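Local coordinates for uncharacterized protein (Thermus thermophilus HB8, PDB 4WVA) that hydrolyses mannosylglycerate, a solute made by thermophiles under osmotic stress, to mannose and glycerate, and probably also cleaves glucosylglycerate, at residues G390-E393 and Y394-P397. Residues are numbered along the deposited sequence; the frame is centred on the assembly and turned at random.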
loop_
_atom_site.group_PDB
_atom_site.type_symbol
_atom_site.label_atom_id
_atom_site.label_comp_id
_atom_site.label_asym_id
_atom_site.label_seq_id
_atom_site.Cartn_x
_atom_site.Cartn_y
_atom_site.Cartn_z
ATOM N N GLY A 390 13.388 -36.977 11.941
ATOM C CA GLY A 390 13.158 -36.425 13.255
ATOM C C GLY A 390 13.342 -34.922 13.270
ATOM O O GLY A 390 13.358 -34.274 12.216
ATOM N N PHE A 391 13.449 -34.387 14.477
ATOM C CA PHE A 391 13.424 -32.940 14.716
ATOM C C PHE A 391 14.839 -32.431 14.817
ATOM O O PHE A 391 15.467 -32.514 15.861
ATOM C CB PHE A 391 12.603 -32.656 15.960
ATOM C CG PHE A 391 11.188 -33.168 15.851
ATOM C CD1 PHE A 391 10.289 -32.559 14.997
ATOM C CD2 PHE A 391 10.778 -34.299 16.549
ATOM C CE1 PHE A 391 8.997 -33.037 14.859
ATOM C CE2 PHE A 391 9.485 -34.785 16.420
ATOM C CZ PHE A 391 8.592 -34.154 15.582
ATOM N N ARG A 392 15.318 -31.916 13.695
ATOM C CA ARG A 392 16.687 -31.466 13.540
ATOM C C ARG A 392 16.674 -29.977 13.255
ATOM O O ARG A 392 15.640 -29.397 12.870
ATOM C CB ARG A 392 17.371 -32.189 12.383
ATOM C CG ARG A 392 17.471 -33.705 12.586
ATOM C CD ARG A 392 18.342 -34.094 13.768
ATOM N NE ARG A 392 19.717 -33.594 13.664
ATOM C CZ ARG A 392 20.712 -34.200 13.027
ATOM N NH1 ARG A 392 20.513 -35.351 12.395
ATOM N NH2 ARG A 392 21.917 -33.641 12.992
ATOM N N GLU A 393 17.833 -29.365 13.440
ATOM C CA GLU A 393 17.968 -27.923 13.247
ATOM C C GLU A 393 17.768 -27.531 11.765
ATOM O O GLU A 393 17.134 -26.506 11.467
ATOM C CB GLU A 393 19.307 -27.443 13.801
ATOM C CG GLU A 393 19.396 -25.953 14.076
ATOM C CD GLU A 393 20.728 -25.538 14.697
ATOM O OE1 GLU A 393 21.543 -26.440 15.010
ATOM O OE2 GLU A 393 20.959 -24.313 14.896
ATOM N N TYR A 394 18.311 -28.317 10.834
ATOM C CA TYR A 394 18.161 -28.041 9.408
ATOM C C TYR A 394 18.372 -29.334 8.646
ATOM O O TYR A 394 18.731 -30.360 9.247
ATOM C CB TYR A 394 19.100 -26.926 8.918
ATOM C CG TYR A 394 20.469 -26.935 9.555
ATOM C CD1 TYR A 394 20.663 -26.368 10.805
ATOM C CD2 TYR A 394 21.559 -27.504 8.916
ATOM C CE1 TYR A 394 21.888 -26.397 11.418
ATOM C CE2 TYR A 394 22.797 -27.516 9.521
ATOM C CZ TYR A 394 22.952 -26.956 10.777
ATOM O OH TYR A 394 24.176 -26.944 11.431
ATOM N N TYR A 395 18.106 -29.276 7.354
ATOM C CA TYR A 395 18.073 -30.468 6.518
ATOM C C TYR A 395 18.731 -30.197 5.190
ATOM O O TYR A 395 18.585 -29.124 4.623
ATOM C CB TYR A 395 16.636 -30.949 6.290
ATOM C CG TYR A 395 15.886 -31.220 7.569
ATOM C CD1 TYR A 395 15.269 -30.184 8.266
ATOM C CD2 TYR A 395 15.809 -32.503 8.106
ATOM C CE1 TYR A 395 14.587 -30.416 9.442
ATOM C CE2 TYR A 395 15.138 -32.735 9.293
ATOM C CZ TYR A 395 14.535 -31.687 9.964
ATOM O OH TYR A 395 13.859 -31.896 11.145
ATOM N N ASP A 396 19.456 -31.193 4.681
ATOM C CA ASP A 396 20.044 -31.114 3.351
ATOM C C ASP A 396 18.900 -31.033 2.328
ATOM O O ASP A 396 17.999 -31.872 2.338
ATOM C CB ASP A 396 20.940 -32.350 3.124
ATOM C CG ASP A 396 21.663 -32.335 1.791
ATOM O OD1 ASP A 396 21.019 -32.158 0.745
ATOM O OD2 ASP A 396 22.895 -32.534 1.794
ATOM N N PRO A 397 18.899 -30.003 1.457
ATOM C CA PRO A 397 17.752 -29.861 0.543
ATOM C C PRO A 397 17.762 -30.862 -0.615
ATOM O O PRO A 397 16.751 -31.031 -1.282
ATOM C CB PRO A 397 17.890 -28.438 -0.001
ATOM C CG PRO A 397 19.262 -28.023 0.290
ATOM C CD PRO A 397 19.877 -28.908 1.320
HETATM O O HOH W 1 24.160 -26.446 14.289
#
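The active-site turn between helix 372-389 and the short strand 394-395 is held by Tyr395, whose side chain reaches back to the main chain at Gly390 and Arg392. Its OH donates to Gly390 O at 2.7 Å, meeting a lone pair in the carbonyl plane with a C=O...O angle of 145°, and the same oxygen accepts a hydrogen bond from Arg392 N at 2.9 Å along a nearly straight N-H (166°). The buried phenol thus pairs with two backbone groups at once, while Arg392 CB rests 3.8 Å from Tyr395 CZ. A phenylalanine at Tyr395 would probably leave Gly390 O and Arg392 N without this shared partner and the turn less firmly fixed. At the corner, Glu393, the probable proton acceptor, and the next residue, Tyr394, run side by side in the same direction. With CG of Glu393 anti to the backbone N (chi1 -161°) and the chain extended beyond it, Glu393 CD lies 3.6 Å from Tyr394 CE1. One water joins their ends, donating to Glu393 OE1 at 2.7 Å and to Tyr394 OH at 2.9 Å. Gly405 N also binds OE1 and Tyr28 OH binds OE2, while Tyr394 OH bonds to Glu197 O; a bound Tris molecule lies close to the carboxylate. Tyr395 thus ties the segment after helix 372-389 to strand 394-395, and the corner between them carries Glu393 into the probable active site of this GH63 (alpha/alpha)6-barrel.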